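Local atomic coordinates of serpin B3 (Homo sapiens, PDB entry 4ZK3), a protein that probably inhibits cysteine proteases as a suicide-substrate serpin, and in its processed form builds the large Pso p27 aggregates associated with psoriasis. Residues 9-14 / 32-37; 18-23 / 257-262; 90-95 / 376-381; 188-193 / 282-287. All blocks are in the same frame, centred on the assembly; numbering follows the deposited sequence.

Contact 1. Residues 9-14 / 32-37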
loop_
_atom_site.group_PDB
_atom_site.type_symbol
_atom_site.label_atom_id
_atom_site.label_comp_id
_atom_site.label_asym_id
_atom_site.label_seq_id
_atom_site.Cartn_x
_atom_site.Cartn_y
_atom_site.Cartn_z
ATOM N N THR A 9 -2.436 -10.073 -0.706
ATOM C CA THR A 9 -3.832 -9.646 -0.640
ATOM C C THR A 9 -4.504 -9.997 0.687
ATOM O O THR A 9 -5.294 -9.212 1.223
ATOM C CB THR A 9 -4.625 -10.195 -1.838
ATOM O OG1 THR A 9 -4.069 -9.673 -3.050
ATOM C CG2 THR A 9 -6.092 -9.733 -1.774
ATOM N N LYS A 10 -4.169 -11.140 1.265
ATOM C CA LYS A 10 -4.723 -11.482 2.597
ATOM C C LYS A 10 -4.233 -10.576 3.699
ATOM O O LYS A 10 -5.010 -10.093 4.544
ATOM C CB LYS A 10 -4.381 -12.938 2.943
ATOM C CG LYS A 10 -5.045 -13.973 2.016
ATOM C CD LYS A 10 -4.560 -15.385 2.330
ATOM C CE LYS A 10 -5.214 -16.421 1.446
ATOM N NZ LYS A 10 -6.669 -16.544 1.773
ATOM N N PHE A 11 -2.936 -10.326 3.691
ATOM C CA PHE A 11 -2.325 -9.358 4.602
ATOM C C PHE A 11 -2.955 -7.994 4.439
ATOM O O PHE A 11 -3.289 -7.340 5.447
ATOM C CB PHE A 11 -0.803 -9.314 4.349
ATOM C CG PHE A 11 -0.073 -8.334 5.181
ATOM C CD1 PHE A 11 -0.167 -8.343 6.537
ATOM C CD2 PHE A 11 0.805 -7.397 4.574
ATOM C CE1 PHE A 11 0.556 -7.450 7.326
ATOM C CE2 PHE A 11 1.500 -6.486 5.343
ATOM C CZ PHE A 11 1.382 -6.503 6.733
ATOM N N MET A 12 -3.190 -7.591 3.192
ATOM C CA MET A 12 -3.922 -6.341 2.889
ATOM C C MET A 12 -5.297 -6.274 3.601
ATOM O O MET A 12 -5.614 -5.269 4.242
ATOM C CB MET A 12 -4.090 -6.145 1.356
ATOM C CG MET A 12 -4.889 -4.887 0.897
ATOM S SD MET A 12 -5.252 -5.019 -0.846
ATOM C CE MET A 12 -6.812 -5.903 -0.708
ATOM N N PHE A 13 -6.103 -7.335 3.543
ATOM C CA PHE A 13 -7.381 -7.309 4.274
ATOM C C PHE A 13 -7.217 -7.356 5.794
ATOM O O PHE A 13 -8.012 -6.707 6.528
ATOM C CB PHE A 13 -8.316 -8.392 3.786
ATOM C CG PHE A 13 -8.939 -8.067 2.469
ATOM C CD1 PHE A 13 -9.849 -7.032 2.383
ATOM C CD2 PHE A 13 -8.567 -8.743 1.304
ATOM C CE1 PHE A 13 -10.433 -6.706 1.165
ATOM C CE2 PHE A 13 -9.129 -8.420 0.082
ATOM C CZ PHE A 13 -10.066 -7.393 0.006
ATOM N N ASP A 14 -6.194 -8.076 6.270
ATOM C CA ASP A 14 -5.965 -8.141 7.694
ATOM C C ASP A 14 -5.629 -6.729 8.140
ATOM O O ASP A 14 -6.030 -6.296 9.244
ATOM C CB ASP A 14 -4.852 -9.078 8.111
ATOM C CG ASP A 14 -5.096 -10.522 7.704
ATOM O OD1 ASP A 14 -6.205 -10.904 7.269
ATOM O OD2 ASP A 14 -4.106 -11.269 7.778
ATOM N N ILE A 32 1.831 -3.585 -0.408
ATOM C CA ILE A 32 3.088 -4.139 -0.970
ATOM C C ILE A 32 4.295 -3.477 -0.360
ATOM O O ILE A 32 5.339 -4.127 -0.088
ATOM C CB ILE A 32 3.112 -3.960 -2.494
ATOM C CG1 ILE A 32 2.380 -5.104 -3.145
ATOM C CG2 ILE A 32 4.529 -4.043 -3.025
ATOM C CD1 ILE A 32 3.066 -6.459 -2.912
ATOM N N SER A 33 4.174 -2.177 -0.121
ATOM C CA SER A 33 5.263 -1.425 0.562
ATOM C C SER A 33 5.512 -1.980 1.934
ATOM O O SER A 33 6.675 -2.184 2.382
ATOM C CB SER A 33 4.889 0.055 0.607
ATOM O OG SER A 33 5.773 0.755 1.457
ATOM N N ILE A 34 4.434 -2.319 2.612
ATOM C CA ILE A 34 4.569 -2.843 3.967
ATOM C C ILE A 34 5.114 -4.266 3.942
ATOM O O ILE A 34 6.018 -4.614 4.710
ATOM C CB ILE A 34 3.249 -2.792 4.682
ATOM C CG1 ILE A 34 2.769 -1.359 4.711
ATOM C CG2 ILE A 34 3.441 -3.318 6.069
ATOM C CD1 ILE A 34 1.348 -1.173 5.149
ATOM N N THR A 35 4.599 -5.078 3.046
ATOM C CA THR A 35 5.155 -6.420 2.855
ATOM C C THR A 35 6.631 -6.374 2.584
ATOM O O THR A 35 7.419 -7.114 3.174
ATOM C CB THR A 35 4.432 -7.156 1.741
ATOM O OG1 THR A 35 3.083 -7.366 2.142
ATOM C CG2 THR A 35 5.086 -8.487 1.524
ATOM N N SER A 36 7.034 -5.491 1.689
ATOM C CA SER A 36 8.450 -5.377 1.320
ATOM C C SER A 36 9.340 -4.992 2.526
ATOM O O SER A 36 10.407 -5.568 2.717
ATOM C CB SER A 36 8.574 -4.409 0.138
ATOM O OG SER A 36 9.908 -4.195 -0.237
ATOM N N ALA A 37 8.941 -4.028 3.319
ATOM C CA ALA A 37 9.700 -3.640 4.451
ATOM C C ALA A 37 9.807 -4.751 5.481
ATOM O O ALA A 37 10.870 -4.974 6.044
ATOM C CB ALA A 37 9.079 -2.380 5.101
#
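Phe11 on helix 4-19 meets Ile34 and Thr35 on helix 31-42. The contact is small and buried, and one ring carries the whole of one side. CB leaves the backbone toward the other helix. CG stands opposite the backbone N (chi1 178°), which sends the ring straight out from its helix. On the side of the ring nearer Thr35, CD2 lies 3.3 Å from Thr35 OG1, an oblique approach. CE2 is next. It sits between two partners, 3.7 Å from Thr35 OG1 and 3.8 Å from Ile34 CG2. At the tip, CZ still touches Ile34, at 3.9 Å from CG2. The Ile34 methyl sits at the ring edge, in its plane, and the two side chains cross at about a right angle. Thr35 runs past the ring in the opposite direction. Its hydroxyl offers the ring no conventional hydrogen bond, but this buried polar group is satisfied by its own helix, through Pro31 O one turn back. On the same helix, Ser33 OG bonds to Thr347 OG1 on strand 340-351, and Ser36 OG bonds to Asn105. The arrangement is plain helix-helix packing behind the main sheet of the serpin fold, and the position of helix 31-42 and its serines behind the sheet is consistent with the shutter region of serpins.

Contact 2. Residues 18-23 / 257-262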
loop_
_atom_site.group_PDB
_atom_site.type_symbol
_atom_site.label_atom_id
_atom_site.label_comp_id
_atom_site.label_asym_id
_atom_site.label_seq_id
_atom_site.Cartn_x
_atom_site.Cartn_y
_atom_site.Cartn_z
ATOM N N GLN A 18 -8.040 -3.715 10.873
ATOM C CA GLN A 18 -7.477 -2.880 11.925
ATOM C C GLN A 18 -7.669 -1.397 11.677
ATOM O O GLN A 18 -8.084 -0.652 12.589
ATOM C CB GLN A 18 -5.988 -3.203 12.159
ATOM C CG GLN A 18 -5.787 -4.671 12.563
ATOM C CD GLN A 18 -6.550 -4.988 13.857
ATOM O OE1 GLN A 18 -6.482 -4.237 14.853
ATOM N NE2 GLN A 18 -7.357 -6.031 13.803
ATOM N N PHE A 19 -7.429 -0.978 10.433
ATOM C CA PHE A 19 -7.510 0.408 10.047
ATOM C C PHE A 19 -8.937 0.949 10.210
ATOM O O PHE A 19 -9.114 2.126 10.526
ATOM C CB PHE A 19 -7.054 0.633 8.603
ATOM C CG PHE A 19 -5.602 0.391 8.376
ATOM C CD1 PHE A 19 -4.697 0.406 9.401
ATOM C CD2 PHE A 19 -5.136 0.166 7.088
ATOM C CE1 PHE A 19 -3.374 0.156 9.172
ATOM C CE2 PHE A 19 -3.806 -0.054 6.853
ATOM C CZ PHE A 19 -2.918 -0.063 7.900
ATOM N N ARG A 20 -9.910 0.091 10.024
ATOM C CA ARG A 20 -11.301 0.468 10.241
ATOM C C ARG A 20 -11.600 1.066 11.620
ATOM O O ARG A 20 -12.592 1.793 11.775
ATOM C CB ARG A 20 -12.197 -0.730 10.107
ATOM C CG ARG A 20 -12.270 -1.213 8.680
ATOM C CD ARG A 20 -13.239 -2.342 8.553
ATOM N NE ARG A 20 -14.578 -1.808 8.714
ATOM C CZ ARG A 20 -15.665 -2.542 8.848
ATOM N NH1 ARG A 20 -15.578 -3.848 8.791
ATOM N NH2 ARG A 20 -16.849 -1.965 8.999
ATOM N N LYS A 21 -10.757 0.756 12.606
ATOM C CA LYS A 21 -10.966 1.201 13.984
ATOM C C LYS A 21 -10.591 2.604 14.307
ATOM O O LYS A 21 -10.999 3.077 15.333
ATOM C CB LYS A 21 -10.230 0.298 14.922
ATOM C CG LYS A 21 -10.772 -1.108 14.772
ATOM C CD LYS A 21 -9.995 -2.100 15.563
ATOM C CE LYS A 21 -10.722 -3.414 15.475
ATOM N NZ LYS A 21 -9.772 -4.479 15.836
ATOM N N SER A 22 -9.802 3.273 13.474
ATOM C CA SER A 22 -9.449 4.684 13.753
ATOM C C SER A 22 -10.590 5.555 13.261
ATOM O O SER A 22 -11.431 5.097 12.461
ATOM C CB SER A 22 -8.190 5.112 13.021
ATOM O OG SER A 22 -8.549 5.513 11.704
ATOM N N LYS A 23 -10.562 6.818 13.699
ATOM C CA LYS A 23 -11.621 7.820 13.425
ATOM C C LYS A 23 -11.602 8.383 11.988
ATOM O O LYS A 23 -12.659 8.757 11.440
ATOM C CB LYS A 23 -11.545 8.981 14.442
ATOM C CG LYS A 23 -10.352 9.922 14.245
ATOM C CD LYS A 23 -9.681 10.277 15.557
ATOM C CE LYS A 23 -8.915 9.088 16.131
ATOM N NZ LYS A 23 -8.583 9.295 17.567
ATOM N N LEU A 257 -20.502 -4.430 2.758
ATOM C CA LEU A 257 -19.493 -4.779 1.766
ATOM C C LEU A 257 -18.164 -4.993 2.456
ATOM O O LEU A 257 -17.462 -5.958 2.156
ATOM C CB LEU A 257 -19.390 -3.686 0.720
ATOM C CG LEU A 257 -18.470 -3.883 -0.484
ATOM C CD1 LEU A 257 -18.892 -5.107 -1.280
ATOM C CD2 LEU A 257 -18.495 -2.627 -1.360
ATOM N N GLU A 258 -17.837 -4.137 3.420
ATOM C CA GLU A 258 -16.577 -4.300 4.144
ATOM C C GLU A 258 -16.509 -5.619 4.934
ATOM O O GLU A 258 -15.438 -6.184 5.077
ATOM C CB GLU A 258 -16.281 -3.108 5.047
ATOM C CG GLU A 258 -16.013 -1.807 4.288
ATOM C CD GLU A 258 -15.960 -0.601 5.213
ATOM O OE1 GLU A 258 -16.919 -0.410 6.003
ATOM O OE2 GLU A 258 -14.989 0.161 5.160
ATOM N N GLU A 259 -17.643 -6.085 5.447
ATOM C CA GLU A 259 -17.689 -7.328 6.219
ATOM C C GLU A 259 -17.510 -8.534 5.320
ATOM O O GLU A 259 -16.835 -9.492 5.662
ATOM C CB GLU A 259 -19.015 -7.421 6.991
ATOM C CG GLU A 259 -19.109 -6.447 8.173
ATOM C CD GLU A 259 -20.551 -6.213 8.661
ATOM O OE1 GLU A 259 -21.518 -6.795 8.090
ATOM O OE2 GLU A 259 -20.722 -5.424 9.620
ATOM N N LYS A 260 -18.096 -8.482 4.149
ATOM C CA LYS A 260 -18.099 -9.613 3.251
ATOM C C LYS A 260 -16.886 -9.724 2.303
ATOM O O LYS A 260 -16.635 -10.783 1.724
ATOM C CB LYS A 260 -19.371 -9.542 2.410
ATOM C CG LYS A 260 -20.608 -9.135 3.201
ATOM C CD LYS A 260 -21.698 -10.187 3.151
ATOM C CE LYS A 260 -21.339 -11.383 4.025
ATOM N NZ LYS A 260 -22.403 -12.412 3.967
ATOM N N LEU A 261 -16.152 -8.640 2.096
ATOM C CA LEU A 261 -15.067 -8.630 1.108
ATOM C C LEU A 261 -13.834 -9.209 1.775
ATOM O O LEU A 261 -13.164 -8.526 2.560
ATOM C CB LEU A 261 -14.800 -7.202 0.643
ATOM C CG LEU A 261 -14.488 -6.893 -0.807
ATOM C CD1 LEU A 261 -13.489 -5.726 -0.820
ATOM C CD2 LEU A 261 -13.982 -8.054 -1.652
ATOM N N THR A 262 -13.590 -10.482 1.499
ATOM C CA THR A 262 -12.356 -11.198 1.856
ATOM C C THR A 262 -11.453 -11.292 0.614
ATOM O O THR A 262 -11.893 -10.960 -0.498
ATOM C CB THR A 262 -12.725 -12.658 2.191
ATOM O OG1 THR A 262 -13.277 -13.245 0.999
ATOM C CG2 THR A 262 -13.732 -12.714 3.304
#
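Arg20 and Glu258 carry a salt bridge between the turn at the end of helix 4-19 and helix 254-260. The charged pair is Arg20 NH2 and Glu258 OE1, 3.4 Å apart. The oxygen lies well out of the guanidinium plane, so no N-H points at it. The guanidinium and carboxylate planes are 41° apart. The second contact is packing. Glu258 CB sits 3.8 Å from the plane of the Arg20 guanidinium, over its centre. A bend at chi3 (71°) turns the end of the arginine across the glutamate. Glu259 adds a looser touch, with its CG 4.4 Å from Arg20 NH1 at the guanidinium edge. Backbone geometry places Arg20 inside a type I turn from Phe19 to Ser22. The other carboxylate oxygen, Glu258 OE2, makes a salt bridge to Arg386 on strand 380-387. Glu258 is thus paired with two arginines, which probably stabilises its negative charge. Its link to Arg20 rests on charge and on van der Waals packing of CB over the guanidinium face, and lacks the directionality of a hydrogen bond.

Contact 3. Residues 90-95 / 376-381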
loop_
_atom_site.group_PDB
_atom_site.type_symbol
_atom_site.label_atom_id
_atom_site.label_comp_id
_atom_site.label_asym_id
_atom_site.label_seq_id
_atom_site.Cartn_x
_atom_site.Cartn_y
_atom_site.Cartn_z
ATOM N N THR A 90 11.052 -6.716 -9.492
ATOM C CA THR A 90 11.513 -6.471 -10.869
ATOM C C THR A 90 10.373 -5.932 -11.738
ATOM O O THR A 90 10.555 -4.981 -12.489
ATOM C CB THR A 90 12.012 -7.770 -11.554
ATOM O OG1 THR A 90 12.755 -8.552 -10.635
ATOM C CG2 THR A 90 12.916 -7.458 -12.747
ATOM N N GLU A 91 9.205 -6.556 -11.620
ATOM C CA GLU A 91 8.017 -6.194 -12.419
ATOM C C GLU A 91 7.467 -4.829 -12.075
ATOM O O GLU A 91 6.923 -4.116 -12.887
ATOM C CB GLU A 91 6.926 -7.208 -12.161
ATOM C CG GLU A 91 7.315 -8.640 -12.493
ATOM C CD GLU A 91 7.005 -8.991 -13.919
ATOM O OE1 GLU A 91 6.572 -10.145 -14.139
ATOM O OE2 GLU A 91 7.164 -8.102 -14.801
ATOM N N PHE A 92 7.673 -4.444 -10.841
ATOM C CA PHE A 92 7.175 -3.198 -10.349
ATOM C C PHE A 92 8.121 -2.044 -10.645
ATOM O O PHE A 92 8.037 -0.996 -9.958
ATOM C CB PHE A 92 6.973 -3.307 -8.822
ATOM C CG PHE A 92 5.967 -4.329 -8.385
ATOM C CD1 PHE A 92 5.090 -4.917 -9.266
ATOM C CD2 PHE A 92 5.899 -4.670 -7.055
ATOM C CE1 PHE A 92 4.156 -5.846 -8.828
ATOM C CE2 PHE A 92 4.986 -5.613 -6.594
ATOM C CZ PHE A 92 4.089 -6.190 -7.479
ATOM N N ASN A 93 9.104 -2.216 -11.535
ATOM C CA ASN A 93 9.973 -1.056 -11.884
ATOM C C ASN A 93 9.887 -1.013 -13.384
ATOM O O ASN A 93 10.568 -1.798 -14.056
ATOM C CB ASN A 93 11.448 -1.187 -11.463
ATOM C CG ASN A 93 11.678 -0.909 -10.002
ATOM O OD1 ASN A 93 11.889 -1.835 -9.212
ATOM N ND2 ASN A 93 11.643 0.337 -9.631
ATOM N N LYS A 94 8.962 -0.202 -13.891
ATOM C CA LYS A 94 8.739 -0.074 -15.322
ATOM C C LYS A 94 8.089 1.271 -15.608
ATOM O O LYS A 94 7.197 1.734 -14.863
ATOM C CB LYS A 94 7.868 -1.221 -15.819
ATOM C CG LYS A 94 7.683 -1.186 -17.333
ATOM C CD LYS A 94 6.856 -2.357 -17.845
ATOM C CE LYS A 94 6.949 -2.428 -19.359
ATOM N NZ LYS A 94 5.666 -2.993 -19.883
ATOM N N SER A 95 8.584 1.914 -16.660
ATOM C CA SER A 95 8.070 3.179 -17.148
ATOM C C SER A 95 7.832 3.062 -18.639
ATOM O O SER A 95 8.618 2.436 -19.334
ATOM C CB SER A 95 9.063 4.327 -16.902
ATOM O OG SER A 95 8.924 4.849 -15.576
ATOM N N ASN A 376 -1.715 -5.681 -13.468
ATOM C CA ASN A 376 -2.592 -6.758 -14.007
ATOM C C ASN A 376 -1.902 -8.137 -14.289
ATOM O O ASN A 376 -2.443 -9.173 -13.966
ATOM C CB ASN A 376 -3.324 -6.251 -15.257
ATOM C CG ASN A 376 -4.329 -5.144 -14.948
ATOM O OD1 ASN A 376 -5.016 -5.150 -13.936
ATOM N ND2 ASN A 376 -4.452 -4.249 -15.843
ATOM N N LYS A 377 -0.691 -8.117 -14.815
ATOM C CA LYS A 377 0.033 -9.365 -15.158
ATOM C C LYS A 377 0.380 -10.186 -13.936
ATOM O O LYS A 377 0.271 -11.400 -13.956
ATOM C CB LYS A 377 1.306 -9.027 -15.936
ATOM C CG LYS A 377 1.012 -8.954 -17.435
ATOM C CD LYS A 377 1.532 -7.727 -18.194
ATOM C CE LYS A 377 0.388 -7.050 -18.961
ATOM N NZ LYS A 377 0.923 -6.290 -20.111
ATOM N N THR A 378 0.808 -9.518 -12.862
ATOM C CA THR A 378 1.139 -10.198 -11.620
ATOM C C THR A 378 -0.006 -10.328 -10.716
ATOM O O THR A 378 0.116 -10.943 -9.667
ATOM C CB THR A 378 2.216 -9.451 -10.861
ATOM O OG1 THR A 378 1.731 -8.160 -10.450
ATOM C CG2 THR A 378 3.432 -9.277 -11.754
ATOM N N ASN A 379 -1.115 -9.686 -11.062
ATOM C CA ASN A 379 -2.269 -9.647 -10.163
ATOM C C ASN A 379 -2.047 -9.100 -8.695
ATOM O O ASN A 379 -2.597 -9.608 -7.677
ATOM C CB ASN A 379 -2.885 -11.032 -10.148
ATOM C CG ASN A 379 -4.374 -10.980 -9.910
ATOM O OD1 ASN A 379 -5.109 -10.211 -10.529
ATOM N ND2 ASN A 379 -4.830 -11.817 -9.008
ATOM N N SER A 380 -1.211 -8.097 -8.591
ATOM C CA SER A 380 -0.784 -7.576 -7.308
ATOM C C SER A 380 -1.501 -6.276 -6.988
ATOM O O SER A 380 -1.562 -5.373 -7.836
ATOM C CB SER A 380 0.707 -7.317 -7.337
ATOM O OG SER A 380 1.336 -8.547 -7.569
ATOM N N ILE A 381 -2.004 -6.159 -5.770
ATOM C CA ILE A 381 -2.663 -4.919 -5.352
ATOM C C ILE A 381 -1.609 -4.064 -4.699
ATOM O O ILE A 381 -1.075 -4.403 -3.625
ATOM C CB ILE A 381 -3.875 -5.212 -4.483
ATOM C CG1 ILE A 381 -4.866 -6.110 -5.295
ATOM C CG2 ILE A 381 -4.553 -3.887 -4.103
ATOM C CD1 ILE A 381 -6.119 -6.462 -4.491
#
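Glu91 and Phe92, at the end of helix 81-91, pack against Thr378 and Ser380. Glu91 comes first. Its chain bends at chi2 (-89°), and the two side chains pass each other in opposite directions. The Thr378 methyl CG2 thus lies along the whole bent side chain, as near Glu91 OE1 as Glu91 CG, 4.0 Å from each. Phe92 is the first residue to leave the helix. Its far end does the touching, with CZ 3.6 Å from Ser380 CB and also 3.6 Å from Ser380 OG. The serine hydroxyl lies at the ring edge, in plane, and CB approaches obliquely. Thr378 OG1 is also near the ring plane at the edge, about 3.7 Å from Phe92 CE1, though its position is less sure. These partners belong to the hairpin between strands 369-375 and 380-387 of the serpin fold. Asn379 and Ser380 both face Gln375 there, which makes a G1 beta bulge. Asn379 takes the left-handed conformation (phi 55°) expected at its first position. Leu88, one turn back on helix 81-91, also touches Thr378 and Ser380. Further along, Lys94 opens the short strand 94-95. Its NZ is 5.8 Å from Lys377 NZ, and both amines form salt bridges to the carboxylate of Asp240, which would offset their like charges.

Contact 4. Residues 188-193 / 282-287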
loop_
_atom_site.group_PDB
_atom_site.type_symbol
_atom_site.label_atom_id
_atom_site.label_comp_id
_atom_site.label_asym_id
_atom_site.label_seq_id
_atom_site.Cartn_x
_atom_site.Cartn_y
_atom_site.Cartn_z
ATOM N N LYS A 188 -8.803 5.934 -21.128
ATOM C CA LYS A 188 -9.799 6.904 -21.571
ATOM C C LYS A 188 -9.914 8.057 -20.594
ATOM O O LYS A 188 -10.555 7.955 -19.508
ATOM C CB LYS A 188 -11.133 6.234 -21.693
ATOM C CG LYS A 188 -11.163 5.207 -22.824
ATOM C CD LYS A 188 -12.374 4.271 -22.783
ATOM C CE LYS A 188 -12.147 2.956 -23.549
ATOM N NZ LYS A 188 -13.169 1.900 -23.218
ATOM N N LYS A 189 -9.271 9.156 -20.936
ATOM C CA LYS A 189 -9.267 10.326 -20.084
ATOM C C LYS A 189 -10.653 10.935 -19.903
ATOM O O LYS A 189 -11.548 10.675 -20.656
ATOM C CB LYS A 189 -8.304 11.341 -20.608
ATOM C CG LYS A 189 -6.881 10.868 -20.490
ATOM C CD LYS A 189 -5.888 11.958 -20.817
ATOM C CE LYS A 189 -4.476 11.415 -20.699
ATOM N NZ LYS A 189 -3.560 12.565 -20.521
ATOM N N PHE A 190 -10.851 11.645 -18.802
ATOM C CA PHE A 190 -12.066 12.381 -18.609
ATOM C C PHE A 190 -11.895 13.724 -19.309
ATOM O O PHE A 190 -10.794 14.206 -19.360
ATOM C CB PHE A 190 -12.291 12.608 -17.135
ATOM C CG PHE A 190 -12.675 11.361 -16.385
ATOM C CD1 PHE A 190 -11.683 10.500 -15.871
ATOM C CD2 PHE A 190 -14.020 11.037 -16.190
ATOM C CE1 PHE A 190 -12.036 9.356 -15.177
ATOM C CE2 PHE A 190 -14.378 9.875 -15.490
ATOM C CZ PHE A 190 -13.388 9.045 -14.968
ATOM N N ASN A 191 -12.974 14.341 -19.821
ATOM C CA ASN A 191 -12.902 15.749 -20.283
ATOM C C ASN A 191 -13.143 16.757 -19.173
ATOM O O ASN A 191 -14.189 16.715 -18.505
ATOM C CB ASN A 191 -13.891 15.991 -21.397
ATOM C CG ASN A 191 -13.636 17.334 -22.117
ATOM O OD1 ASN A 191 -13.306 18.353 -21.483
ATOM N ND2 ASN A 191 -13.771 17.325 -23.448
ATOM N N LYS A 192 -12.200 17.666 -18.928
ATOM C CA LYS A 192 -12.411 18.650 -17.856
ATOM C C LYS A 192 -13.672 19.499 -18.097
ATOM O O LYS A 192 -14.323 19.968 -17.140
ATOM C CB LYS A 192 -11.199 19.535 -17.675
ATOM C CG LYS A 192 -10.049 18.909 -16.897
ATOM C CD LYS A 192 -8.699 19.261 -17.532
ATOM C CE LYS A 192 -8.162 20.608 -17.113
ATOM N NZ LYS A 192 -7.512 20.501 -15.773
ATOM N N GLU A 193 -14.063 19.633 -19.363
ATOM C CA GLU A 193 -15.294 20.358 -19.669
ATOM C C GLU A 193 -16.523 19.679 -19.094
ATOM O O GLU A 193 -17.500 20.363 -18.806
ATOM C CB GLU A 193 -15.444 20.612 -21.170
ATOM C CG GLU A 193 -14.835 21.974 -21.606
ATOM C CD GLU A 193 -14.050 21.909 -22.913
ATOM O OE1 GLU A 193 -14.163 20.880 -23.642
ATOM O OE2 GLU A 193 -13.309 22.887 -23.211
ATOM N N LEU A 282 -20.078 6.683 -16.139
ATOM C CA LEU A 282 -19.181 6.679 -14.975
ATOM C C LEU A 282 -19.074 8.104 -14.460
ATOM O O LEU A 282 -18.668 8.965 -15.184
ATOM C CB LEU A 282 -17.788 6.172 -15.357
ATOM C CG LEU A 282 -16.643 6.345 -14.339
ATOM C CD1 LEU A 282 -17.007 5.705 -12.993
ATOM C CD2 LEU A 282 -15.407 5.774 -14.991
ATOM N N HIS A 283 -19.471 8.318 -13.214
ATOM C CA HIS A 283 -19.218 9.570 -12.499
ATOM C C HIS A 283 -18.229 9.212 -11.394
ATOM O O HIS A 283 -18.529 8.387 -10.474
ATOM C CB HIS A 283 -20.509 10.170 -11.924
ATOM C CG HIS A 283 -21.520 10.628 -12.963
ATOM N ND1 HIS A 283 -22.692 11.269 -12.600
ATOM C CD2 HIS A 283 -21.537 10.567 -14.319
ATOM C CE1 HIS A 283 -23.396 11.550 -13.685
ATOM N NE2 HIS A 283 -22.732 11.128 -14.742
ATOM N N LEU A 284 -17.042 9.814 -11.484
ATOM C CA LEU A 284 -15.946 9.605 -10.516
ATOM C C LEU A 284 -15.420 10.950 -10.055
ATOM O O LEU A 284 -15.124 11.791 -10.878
ATOM C CB LEU A 284 -14.822 8.820 -11.235
ATOM C CG LEU A 284 -13.659 8.303 -10.368
ATOM C CD1 LEU A 284 -14.093 7.155 -9.471
ATOM C CD2 LEU A 284 -12.471 7.881 -11.208
ATOM N N PRO A 285 -15.328 11.175 -8.757
ATOM C CA PRO A 285 -14.870 12.476 -8.271
ATOM C C PRO A 285 -13.337 12.676 -8.416
ATOM O O PRO A 285 -12.562 11.716 -8.454
ATOM C CB PRO A 285 -15.290 12.473 -6.821
ATOM C CG PRO A 285 -15.283 11.001 -6.453
ATOM C CD PRO A 285 -15.709 10.272 -7.674
ATOM N N ARG A 286 -12.932 13.928 -8.571
ATOM C CA ARG A 286 -11.544 14.322 -8.389
ATOM C C ARG A 286 -11.403 14.215 -6.922
ATOM O O ARG A 286 -12.292 14.671 -6.192
ATOM C CB ARG A 286 -11.327 15.793 -8.763
ATOM C CG ARG A 286 -11.472 16.091 -10.227
ATOM C CD ARG A 286 -11.217 17.573 -10.608
ATOM N NE ARG A 286 -10.076 18.148 -9.922
ATOM C CZ ARG A 286 -8.854 18.333 -10.422
ATOM N NH1 ARG A 286 -8.543 18.078 -11.687
ATOM N NH2 ARG A 286 -7.931 18.821 -9.628
ATOM N N PHE A 287 -10.356 13.543 -6.456
ATOM C CA PHE A 287 -10.148 13.417 -5.025
ATOM C C PHE A 287 -8.675 13.226 -4.678
ATOM O O PHE A 287 -7.863 12.796 -5.519
ATOM C CB PHE A 287 -11.013 12.298 -4.387
ATOM C CG PHE A 287 -10.643 10.861 -4.792
ATOM C CD1 PHE A 287 -9.716 10.126 -4.056
ATOM C CD2 PHE A 287 -11.296 10.240 -5.787
ATOM C CE1 PHE A 287 -9.473 8.787 -4.364
ATOM C CE2 PHE A 287 -11.047 8.938 -6.137
ATOM C CZ PHE A 287 -10.120 8.198 -5.431
#
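A buried apolar patch joins the loop after strand 174-185 to strand 276-294, in what is probably the breach region of serpins, with Trp186 beside it. Phe190 fills the loop side of this patch, and Leu282 and Leu284 fill the strand side. These two leucines alternate with His283, which points away. The tip of the ring does all the touching. Phe190 CZ lies 3.8 Å from Leu282 CD2. It is also 4.0 Å from Leu284 CB and equally far from Leu284 CD2. Both leucines cross the phenylalanine at about a right angle. Trp186 meets the Phe190 ring edge-to-face, and Met213 and Gln215 of strand 206-224 also touch Phe190. Leu282 and Leu284 continue into contacts with Ile234 on strand 229-235. Just past Phe190 the loop closes an Asx turn. Glu193 N donates to Asn191 OD1 at 2.6 Å, with the donor tilted 30° from the carbonyl plane.

Contacts 1 and 2 share helix 4-19, and their centres are about 15 Å apart. They touch where Phe13 packs on Leu261 and Thr262. Contact 1 also touches contact 3, through Met12 on Ile381 and Ile32 on Phe92. It lies nearest the chain centre, while contacts 2 and 3 sit on opposite sides of that centre, about 26 Å apart. Contact 4 is remote, its centre about 25 to 29 Å from the others. Along the chain, contact 2 interleaves with all three others, and contact 4 falls between the two segments of contact 3. Helix 4-19 thus reaches helix 31-42 and helix 254-260, while contact 3 brings the C-terminal hairpin to the end of helix 81-91.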